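Local coordinates for protein dally-like, isoform A (PDB 6XTZ) that is probably a cell-surface glypican proteoglycan that binds Wnt and Hedgehog proteins and shields the Wnt palmitoleate lipid for signalling at a distance, at residues Asp89-Leu94 with Pro440-Ile445; Lys194-Ala199 with Phe287-Val292; Arg282-Phe287 with Ile445-Arg450. The protein carries 5 engineered substitutions. One frame throughout, in Å; residues are numbered along the deposited sequence.

Interaction 1 of 3, residues Asp89-Leu94 with Pro440-Ile445; sequences DIFTAL and PILDRI. With O18 (O-palmitoleoyl serine), chain H.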
loop_
_atom_site.group_PDB
_atom_site.type_symbol
_atom_site.label_atom_id
_atom_site.label_comp_id
_atom_site.label_asym_id
_atom_site.label_seq_id
_atom_site.Cartn_x
_atom_site.Cartn_y
_atom_site.Cartn_z
ATOM N N ASP A 89 -15.214 4.443 4.918
ATOM C CA ASP A 89 -16.631 4.777 5.013
ATOM C C ASP A 89 -17.426 3.652 5.663
ATOM O O ASP A 89 -18.359 3.906 6.432
ATOM C CB ASP A 89 -17.195 5.091 3.627
ATOM C CG ASP A 89 -16.619 6.362 3.035
ATOM O OD1 ASP A 89 -16.235 7.263 3.810
ATOM O OD2 ASP A 89 -16.556 6.462 1.791
ATOM N N ILE A 90 -17.073 2.401 5.363
ATOM C CA ILE A 90 -17.792 1.265 5.934
ATOM C C ILE A 90 -17.570 1.193 7.439
ATOM O O ILE A 90 -18.516 1.018 8.214
ATOM C CB ILE A 90 -17.374 -0.042 5.235
ATOM C CG1 ILE A 90 -17.980 -0.118 3.833
ATOM C CG2 ILE A 90 -17.783 -1.250 6.066
ATOM C CD1 ILE A 90 -17.549 -1.338 3.044
ATOM N N PHE A 91 -16.317 1.339 7.878
ATOM C CA PHE A 91 -16.031 1.259 9.308
ATOM C C PHE A 91 -16.558 2.481 10.049
ATOM O O PHE A 91 -16.991 2.373 11.203
ATOM C CB PHE A 91 -14.530 1.097 9.548
ATOM C CG PHE A 91 -14.183 0.758 10.974
ATOM C CD1 PHE A 91 -14.330 -0.537 11.443
ATOM C CD2 PHE A 91 -13.725 1.731 11.848
ATOM C CE1 PHE A 91 -14.022 -0.859 12.753
ATOM C CE2 PHE A 91 -13.413 1.416 13.160
ATOM C CZ PHE A 91 -13.560 0.119 13.613
ATOM N N THR A 92 -16.517 3.654 9.414
ATOM C CA THR A 92 -17.070 4.849 10.041
ATOM C C THR A 92 -18.572 4.703 10.258
ATOM O O THR A 92 -19.090 5.018 11.335
ATOM C CB THR A 92 -16.766 6.082 9.188
ATOM O OG1 THR A 92 -15.349 6.208 9.018
ATOM C CG2 THR A 92 -17.306 7.336 9.860
ATOM N N ALA A 93 -19.287 4.221 9.239
ATOM C CA ALA A 93 -20.719 3.991 9.386
ATOM C C ALA A 93 -20.997 2.861 10.368
ATOM O O ALA A 93 -21.939 2.939 11.165
ATOM C CB ALA A 93 -21.343 3.688 8.027
ATOM N N LEU A 94 -20.186 1.800 10.323
ATOM C CA LEU A 94 -20.336 0.713 11.282
ATOM C C LEU A 94 -20.133 1.202 12.709
ATOM O O LEU A 94 -20.789 0.712 13.637
ATOM C CB LEU A 94 -19.347 -0.406 10.956
ATOM C CG LEU A 94 -19.529 -1.731 11.696
ATOM C CD1 LEU A 94 -20.782 -2.448 11.211
ATOM C CD2 LEU A 94 -18.298 -2.608 11.528
ATOM N N PRO A 440 -19.980 -10.350 7.520
ATOM C CA PRO A 440 -20.067 -8.896 7.696
ATOM C C PRO A 440 -19.410 -8.161 6.538
ATOM O O PRO A 440 -18.421 -8.621 5.963
ATOM C CB PRO A 440 -19.317 -8.646 9.011
ATOM C CG PRO A 440 -19.256 -9.975 9.690
ATOM C CD PRO A 440 -19.206 -10.992 8.595
ATOM N N ILE A 441 -19.978 -7.000 6.198
ATOM C CA ILE A 441 -19.451 -6.216 5.088
ATOM C C ILE A 441 -18.062 -5.674 5.393
ATOM O O ILE A 441 -17.303 -5.369 4.466
ATOM C CB ILE A 441 -20.410 -5.068 4.722
ATOM C CG1 ILE A 441 -20.498 -4.051 5.860
ATOM C CG2 ILE A 441 -21.788 -5.617 4.381
ATOM C CD1 ILE A 441 -21.293 -2.813 5.506
ATOM N N LEU A 442 -17.704 -5.542 6.673
ATOM C CA LEU A 442 -16.343 -5.138 7.009
ATOM C C LEU A 442 -15.345 -6.220 6.621
ATOM O O LEU A 442 -14.264 -5.919 6.106
ATOM C CB LEU A 442 -16.237 -4.813 8.497
ATOM C CG LEU A 442 -14.851 -4.387 8.987
ATOM C CD1 LEU A 442 -14.335 -3.194 8.193
ATOM C CD2 LEU A 442 -14.886 -4.070 10.474
ATOM N N ASP A 443 -15.693 -7.487 6.852
ATOM C CA ASP A 443 -14.842 -8.574 6.387
ATOM C C ASP A 443 -14.785 -8.625 4.866
ATOM O O ASP A 443 -13.751 -8.992 4.299
ATOM C CB ASP A 443 -15.336 -9.911 6.939
ATOM C CG ASP A 443 -15.320 -9.960 8.455
ATOM O OD1 ASP A 443 -15.051 -8.919 9.090
ATOM O OD2 ASP A 443 -15.572 -11.048 9.013
ATOM N N ARG A 444 -15.878 -8.253 4.194
ATOM C CA ARG A 444 -15.912 -8.316 2.736
ATOM C C ARG A 444 -14.964 -7.301 2.109
ATOM O O ARG A 444 -14.277 -7.610 1.129
ATOM C CB ARG A 444 -17.342 -8.095 2.239
ATOM C CG ARG A 444 -18.330 -9.141 2.731
ATOM C CD ARG A 444 -19.766 -8.765 2.394
ATOM N NE ARG A 444 -20.001 -8.700 0.955
ATOM C CZ ARG A 444 -21.181 -8.434 0.404
ATOM N NH1 ARG A 444 -22.237 -8.206 1.175
ATOM N NH2 ARG A 444 -21.307 -8.395 -0.914
ATOM N N ILE A 445 -14.914 -6.083 2.655
ATOM C CA ILE A 445 -14.017 -5.077 2.098
ATOM C C ILE A 445 -12.572 -5.369 2.487
ATOM O O ILE A 445 -11.644 -5.072 1.723
ATOM C CB ILE A 445 -14.460 -3.663 2.527
ATOM C CG1 ILE A 445 -13.533 -2.596 1.938
ATOM C CG2 ILE A 445 -14.516 -3.544 4.038
ATOM C CD1 ILE A 445 -13.556 -2.525 0.431
HETATM C CA O18 H . -22.556 -6.925 12.782
HETATM C CB O18 H . -23.066 -5.839 13.715
HETATM C C1 O18 H . -22.357 -5.093 15.847
HETATM C C2 O18 H . -21.168 -4.700 16.673
HETATM C C3 O18 H . -20.216 -3.750 15.960
HETATM C C4 O18 H . -19.162 -3.171 16.892
HETATM C C5 O18 H . -18.284 -2.104 16.260
HETATM C C6 O18 H . -17.348 -1.419 17.244
HETATM C C7 O18 H . -18.059 -0.693 18.373
HETATM C C8 O18 H . -17.119 -0.036 19.381
HETATM C C9 O18 H . -16.286 -1.019 20.143
HETATM C C10 O18 H . -16.393 -1.300 21.428
HETATM C C11 O18 H . -17.372 -0.699 22.388
HETATM C C12 O18 H . -17.000 -0.928 23.851
HETATM C C13 O18 H . -18.036 -0.406 24.836
HETATM C C14 O18 H . -17.650 -0.578 26.298
HETATM C C15 O18 H . -17.437 -2.017 26.725
HETATM C C16 O18 H . -17.147 -2.160 28.203
HETATM C C O18 H . -21.569 -6.170 11.893
HETATM N N O18 H . -21.897 -7.996 13.510
HETATM O OG O18 H . -22.000 -5.454 14.613
HETATM O O11 O18 H . -23.493 -5.086 16.237
HETATM O O O18 H . -21.631 -6.265 10.670
#

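Interaction 2 of 3, residues Lys194-Ala199 with Phe287-Val292; sequences KRSFVA and FNIVMV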
loop_
_atom_site.group_PDB
_atom_site.type_symbol
_atom_site.label_atom_id
_atom_site.label_comp_id
_atom_site.label_asym_id
_atom_site.label_seq_id
_atom_site.Cartn_x
_atom_site.Cartn_y
_atom_site.Cartn_z
ATOM N N LYS A 194 -7.959 -1.807 21.739
ATOM C CA LYS A 194 -6.877 -0.971 21.229
ATOM C C LYS A 194 -6.214 -1.612 20.017
ATOM O O LYS A 194 -6.003 -0.955 18.992
ATOM C CB LYS A 194 -5.857 -0.708 22.339
ATOM C CG LYS A 194 -4.640 0.102 21.908
ATOM C CD LYS A 194 -3.430 -0.793 21.677
ATOM C CE LYS A 194 -2.181 0.022 21.412
ATOM N NZ LYS A 194 -1.008 -0.854 21.121
ATOM N N ARG A 195 -5.879 -2.902 20.117
ATOM C CA ARG A 195 -5.285 -3.601 18.980
ATOM C C ARG A 195 -6.196 -3.543 17.762
ATOM O O ARG A 195 -5.727 -3.349 16.634
ATOM C CB ARG A 195 -4.997 -5.056 19.343
ATOM C CG ARG A 195 -3.896 -5.269 20.361
ATOM C CD ARG A 195 -3.912 -6.718 20.811
ATOM N NE ARG A 195 -2.742 -7.087 21.598
ATOM C CZ ARG A 195 -2.546 -8.299 22.104
ATOM N NH1 ARG A 195 -3.444 -9.254 21.901
ATOM N NH2 ARG A 195 -1.452 -8.562 22.807
ATOM N N SER A 196 -7.503 -3.711 17.971
ATOM C CA SER A 196 -8.440 -3.747 16.853
ATOM C C SER A 196 -8.509 -2.398 16.147
ATOM O O SER A 196 -8.484 -2.332 14.913
ATOM C CB SER A 196 -9.823 -4.169 17.347
ATOM O OG SER A 196 -10.705 -4.381 16.259
ATOM N N PHE A 197 -8.590 -1.310 16.915
ATOM C CA PHE A 197 -8.724 0.010 16.307
ATOM C C PHE A 197 -7.428 0.460 15.644
ATOM O O PHE A 197 -7.458 1.126 14.602
ATOM C CB PHE A 197 -9.177 1.026 17.355
ATOM C CG PHE A 197 -10.668 1.129 17.485
ATOM C CD1 PHE A 197 -11.374 0.232 18.271
ATOM C CD2 PHE A 197 -11.366 2.119 16.812
ATOM C CE1 PHE A 197 -12.749 0.323 18.386
ATOM C CE2 PHE A 197 -12.741 2.217 16.925
ATOM C CZ PHE A 197 -13.432 1.318 17.711
ATOM N N VAL A 198 -6.280 0.113 16.228
ATOM C CA VAL A 198 -5.006 0.458 15.605
ATOM C C VAL A 198 -4.831 -0.305 14.299
ATOM O O VAL A 198 -4.447 0.267 13.274
ATOM C CB VAL A 198 -3.839 0.197 16.575
ATOM C CG1 VAL A 198 -2.509 0.413 15.870
ATOM C CG2 VAL A 198 -3.946 1.105 17.787
ATOM N N ALA A 199 -5.124 -1.608 14.311
ATOM C CA ALA A 199 -4.991 -2.404 13.096
ATOM C C ALA A 199 -5.987 -1.962 12.030
ATOM O O ALA A 199 -5.660 -1.946 10.838
ATOM C CB ALA A 199 -5.168 -3.888 13.416
ATOM N N PHE A 287 -7.954 -9.811 15.766
ATOM C CA PHE A 287 -8.169 -8.387 15.975
ATOM C C PHE A 287 -9.505 -7.903 15.430
ATOM O O PHE A 287 -9.745 -6.691 15.404
ATOM C CB PHE A 287 -7.029 -7.580 15.348
ATOM C CG PHE A 287 -5.714 -7.711 16.070
ATOM C CD1 PHE A 287 -5.599 -8.492 17.210
ATOM C CD2 PHE A 287 -4.593 -7.038 15.612
ATOM C CE1 PHE A 287 -4.389 -8.608 17.870
ATOM C CE2 PHE A 287 -3.383 -7.148 16.268
ATOM C CZ PHE A 287 -3.280 -7.933 17.397
ATOM N N ASN A 288 -10.373 -8.812 14.994
ATOM C CA ASN A 288 -11.665 -8.411 14.455
ATOM C C ASN A 288 -12.496 -7.730 15.535
ATOM O O ASN A 288 -12.652 -8.254 16.641
ATOM C CB ASN A 288 -12.403 -9.627 13.896
ATOM C CG ASN A 288 -13.565 -9.242 13.002
ATOM O OD1 ASN A 288 -14.389 -8.402 13.361
ATOM N ND2 ASN A 288 -13.629 -9.849 11.822
ATOM N N ILE A 289 -13.029 -6.551 15.206
ATOM C CA ILE A 289 -13.788 -5.778 16.181
ATOM C C ILE A 289 -15.085 -6.476 16.567
ATOM O O ILE A 289 -15.666 -6.169 17.614
ATOM C CB ILE A 289 -14.056 -4.362 15.637
ATOM C CG1 ILE A 289 -14.452 -3.415 16.771
ATOM C CG2 ILE A 289 -15.135 -4.392 14.563
ATOM C CD1 ILE A 289 -13.432 -3.334 17.883
ATOM N N VAL A 290 -15.556 -7.421 15.750
ATOM C CA VAL A 290 -16.753 -8.173 16.106
ATOM C C VAL A 290 -16.443 -9.190 17.198
ATOM O O VAL A 290 -17.313 -9.526 18.011
ATOM C CB VAL A 290 -17.346 -8.842 14.850
ATOM C CG1 VAL A 290 -18.644 -9.562 15.179
ATOM C CG2 VAL A 290 -17.578 -7.807 13.761
ATOM N N MET A 291 -15.202 -9.679 17.254
ATOM C CA MET A 291 -14.820 -10.685 18.236
ATOM C C MET A 291 -14.761 -10.142 19.657
ATOM O O MET A 291 -14.707 -10.936 20.600
ATOM C CB MET A 291 -13.466 -11.294 17.867
ATOM C CG MET A 291 -13.450 -12.004 16.523
ATOM S SD MET A 291 -14.653 -13.343 16.428
ATOM C CE MET A 291 -14.078 -14.412 17.746
ATOM N N VAL A 292 -14.767 -8.818 19.836
ATOM C CA VAL A 292 -14.755 -8.232 21.172
ATOM C C VAL A 292 -16.137 -7.778 21.626
ATOM O O VAL A 292 -16.324 -7.511 22.824
ATOM C CB VAL A 292 -13.766 -7.050 21.259
ATOM C CG1 VAL A 292 -12.403 -7.458 20.715
ATOM C CG2 VAL A 292 -14.309 -5.842 20.514
#

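Interaction 3 of 3, residues Arg282-Phe287 with Ile445-Arg450; sequences RLLGSF and IVRDIR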
loop_
_atom_site.group_PDB
_atom_site.type_symbol
_atom_site.label_atom_id
_atom_site.label_comp_id
_atom_site.label_asym_id
_atom_site.label_seq_id
_atom_site.Cartn_x
_atom_site.Cartn_y
_atom_site.Cartn_z
ATOM N N ARG A 282 -5.054 -10.413 10.739
ATOM C CA ARG A 282 -5.519 -10.035 12.068
ATOM C C ARG A 282 -6.948 -9.508 12.026
ATOM O O ARG A 282 -7.772 -9.861 12.880
ATOM C CB ARG A 282 -4.585 -8.986 12.667
ATOM C CG ARG A 282 -3.215 -9.508 13.048
ATOM C CD ARG A 282 -3.254 -10.248 14.371
ATOM N NE ARG A 282 -1.915 -10.573 14.851
ATOM C CZ ARG A 282 -1.350 -11.771 14.737
ATOM N NH1 ARG A 282 -2.011 -12.764 14.159
ATOM N NH2 ARG A 282 -0.125 -11.972 15.200
ATOM N N LEU A 283 -7.259 -8.661 11.041
ATOM C CA LEU A 283 -8.589 -8.065 10.960
ATOM C C LEU A 283 -9.667 -9.108 10.703
ATOM O O LEU A 283 -10.807 -8.938 11.146
ATOM C CB LEU A 283 -8.619 -6.996 9.870
ATOM C CG LEU A 283 -7.750 -5.766 10.127
ATOM C CD1 LEU A 283 -7.890 -4.769 8.987
ATOM C CD2 LEU A 283 -8.125 -5.127 11.456
ATOM N N LEU A 284 -9.336 -10.180 9.990
ATOM C CA LEU A 284 -10.274 -11.267 9.759
ATOM C C LEU A 284 -10.252 -12.305 10.872
ATOM O O LEU A 284 -11.043 -13.253 10.832
ATOM C CB LEU A 284 -9.979 -11.945 8.417
ATOM C CG LEU A 284 -10.110 -11.055 7.177
ATOM C CD1 LEU A 284 -9.595 -11.770 5.940
ATOM C CD2 LEU A 284 -11.554 -10.618 6.985
ATOM N N GLY A 285 -9.373 -12.148 11.859
ATOM C CA GLY A 285 -9.266 -13.109 12.937
ATOM C C GLY A 285 -9.254 -12.488 14.319
ATOM O O GLY A 285 -10.271 -11.962 14.778
ATOM N N SER A 286 -8.091 -12.527 14.977
ATOM C CA SER A 286 -8.011 -12.170 16.391
ATOM C C SER A 286 -8.397 -10.716 16.633
ATOM O O SER A 286 -9.089 -10.404 17.609
ATOM C CB SER A 286 -6.601 -12.435 16.917
ATOM O OG SER A 286 -6.144 -13.716 16.524
ATOM N N PHE A 287 -7.954 -9.811 15.766
ATOM C CA PHE A 287 -8.169 -8.387 15.975
ATOM C C PHE A 287 -9.505 -7.903 15.430
ATOM O O PHE A 287 -9.745 -6.691 15.404
ATOM C CB PHE A 287 -7.029 -7.580 15.348
ATOM C CG PHE A 287 -5.714 -7.711 16.070
ATOM C CD1 PHE A 287 -5.599 -8.492 17.210
ATOM C CD2 PHE A 287 -4.593 -7.038 15.612
ATOM C CE1 PHE A 287 -4.389 -8.608 17.870
ATOM C CE2 PHE A 287 -3.383 -7.148 16.268
ATOM C CZ PHE A 287 -3.280 -7.933 17.397
ATOM N N ILE A 445 -14.914 -6.083 2.655
ATOM C CA ILE A 445 -14.017 -5.077 2.098
ATOM C C ILE A 445 -12.572 -5.369 2.487
ATOM O O ILE A 445 -11.644 -5.072 1.723
ATOM C CB ILE A 445 -14.460 -3.663 2.527
ATOM C CG1 ILE A 445 -13.533 -2.596 1.938
ATOM C CG2 ILE A 445 -14.516 -3.544 4.038
ATOM C CD1 ILE A 445 -13.556 -2.525 0.431
ATOM N N VAL A 446 -12.353 -5.970 3.660
ATOM C CA VAL A 446 -11.002 -6.372 4.043
ATOM C C VAL A 446 -10.500 -7.487 3.134
ATOM O O VAL A 446 -9.342 -7.475 2.697
ATOM C CB VAL A 446 -10.965 -6.785 5.526
ATOM C CG1 VAL A 446 -9.650 -7.479 5.853
ATOM C CG2 VAL A 446 -11.150 -5.570 6.421
ATOM N N ARG A 447 -11.358 -8.465 2.826
ATOM C CA ARG A 447 -10.965 -9.522 1.897
ATOM C C ARG A 447 -10.738 -8.968 0.497
ATOM O O ARG A 447 -9.832 -9.416 -0.215
ATOM C CB ARG A 447 -12.022 -10.626 1.859
ATOM C CG ARG A 447 -12.171 -11.421 3.144
ATOM C CD ARG A 447 -13.159 -12.561 2.954
ATOM N NE ARG A 447 -13.833 -12.917 4.200
ATOM C CZ ARG A 447 -13.351 -13.771 5.095
ATOM N NH1 ARG A 447 -12.181 -14.363 4.889
ATOM N NH2 ARG A 447 -14.037 -14.032 6.199
ATOM N N ASP A 448 -11.559 -8.001 0.082
ATOM C CA ASP A 448 -11.393 -7.400 -1.238
ATOM C C ASP A 448 -10.049 -6.692 -1.348
ATOM O O ASP A 448 -9.296 -6.905 -2.304
ATOM C CB ASP A 448 -12.544 -6.432 -1.516
ATOM C CG ASP A 448 -12.532 -5.899 -2.936
ATOM O OD1 ASP A 448 -11.775 -6.433 -3.774
ATOM O OD2 ASP A 448 -13.286 -4.944 -3.215
ATOM N N ILE A 449 -9.730 -5.847 -0.365
ATOM C CA ILE A 449 -8.448 -5.151 -0.354
ATOM C C ILE A 449 -7.297 -6.146 -0.287
ATOM O O ILE A 449 -6.299 -6.012 -1.005
ATOM C CB ILE A 449 -8.400 -4.153 0.817
ATOM C CG1 ILE A 449 -9.364 -2.991 0.562
ATOM C CG2 ILE A 449 -6.979 -3.664 1.053
ATOM C CD1 ILE A 449 -9.585 -2.107 1.770
ATOM N N ARG A 450 -7.424 -7.165 0.568
ATOM C CA ARG A 450 -6.351 -8.142 0.730
ATOM C C ARG A 450 -6.043 -8.853 -0.581
ATOM O O ARG A 450 -4.873 -9.093 -0.906
ATOM C CB ARG A 450 -6.729 -9.155 1.812
ATOM C CG ARG A 450 -5.682 -10.225 2.060
ATOM C CD ARG A 450 -6.199 -11.287 3.019
ATOM N NE ARG A 450 -5.165 -12.253 3.376
ATOM C CZ ARG A 450 -5.345 -13.257 4.230
ATOM N NH1 ARG A 450 -6.523 -13.431 4.815
ATOM N NH2 ARG A 450 -4.348 -14.088 4.498
#

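Interaction 1 of 3, residues Asp89-Leu94 with Pro440-Ile445
F91 presents the edge of its ring to L442: methyl CD2 of L442 lies near the ring plane, 3.7 Å from CD1 of F91. The same ring meets that of F132 with the planes about 50° apart, and I289 touches it as well. In L442 a chi1 near 180° (179°) carries both methyls toward helix 51-110 although its CB does not point there. L94 meets L442 roughly at a right angle, with the CD2 atoms of the two leucines 3.9 Å apart. I90 divides its contact between two branches: its CG2 lies 3.9 Å from CD1 of I441, and its CD1 lies 3.9 Å from CG2 of I445. No hydrogen bond spans the segments, and every close pair is carbon to carbon; together the two segments bury 281 Å². The local helix axes run almost antiparallel, at 164°, and approach to 10.0 Å. At one end the contact opens onto the bound lipid: CD1 of L94 is 3.9 Å from C of O-palmitoleoyl serine, and CB of P440 is 3.7 Å from its O atom. L94 and P440 thus make this antiparallel helix pair part of the wall of the glypican palmitoleate pocket.

Interaction 2 of 3, residues Lys194-Ala199 with Phe287-Val292
A single hydrogen bond and an aromatic face join R195 and S196 to F287 in this buried contact, which fastens helix 185-216 to the link between helices 263-283 and 290-293. The bond runs from S196 OG to the backbone O of F287, 2.6 Å away. Its C=O...donor angle of 157° brings the hydroxyl in near the end of the carbonyl bond but 23° out of the carbonyl plane. The S196 hydroxyl is turned away from its own amide N (chi1 -172°), which brings it to this oxygen. R195 lies over one face of the F287 ring: its CB is 3.8 Å from the centroid and almost on the ring normal, a CH-pi contact, while its CD comes within 3.5 Å of CE1 of F287. R282 takes the opposite face in a cation-pi contact, and CB of A199 sits at the ring edge, 3.9 Å from CD2 of F287. Beyond F287 the chain makes an Asx turn in this all-helical glypican core: N288 OD1 accepts from V290 N at 2.8 Å, a capping bond leading into the short, weakly bonded helix 290-293, while N288 ND2 is hydrogen-bonded to D443 OD1. I289 points the other way, toward helix 185-216, with its CD1 3.8 Å from CE1 of F197. I289 and V290 both touch the bound O-palmitoleoyl serine.

Interaction 3 of 3, residues Arg282-Phe287 with Ile445-Arg450
L284 and V446 reach toward each other tip to tip, joining the end of helix 263-283 to helix 441-455 within the helical glypican fold. From CB of L284, which points toward that helix, the chain leads to CG, 3.8 Å from CG1 of V446. A chi1 of -62° turns CG and its methyls to V446 and the two arginines. CD2 touches CG1 of V446 and lies 4.1 Å above the guanidinium plane of R447, over its centre. CD1 meets the edge of the R450 guanidinium, 3.7 Å from its NH1, and, at 3.8 Å each, CG and NH1 of R447. These are contacts of methyls with flat cations, not polar bonds; the charge of R450 has its partner in D277, a salt bridge through NE. Cutting the isobutyl group back to the methyl of an alanine here would probably leave CG1 of V446 without its L284 partner and the R447 guanidinium without the methyl over its face. L283 adds a looser touch, its CB 4.2 Å from CG1 of V446. Just behind, O of R282 is gripped twice: G285 N at 3.0 Å and F287 N at 2.9 Å approach from opposite faces of its plane.

Overall arrangement
The three contacts cluster on one part of the elongated helical core, with centres about 13 Å (1 to 2), 10 Å (1 to 3) and 11 Å (2 to 3) apart. Interactions 1 and 3 share I445 and use successive turns of helix 441-455; interactions 2 and 3 share F287, where helix 263-283 gives way to helix 290-293. Along the chain, both segments of interaction 2 fall between those of interaction 1, whereas interaction 3 alternates with both. Helix 441-455, reached only after the unmodelled residues 324-437, thus packs back onto helices 51-110 and 263-283, so that residues far apart in sequence, from interactions 1 and 2, meet in one lipid pocket; interaction 3 lies farther from the lipid.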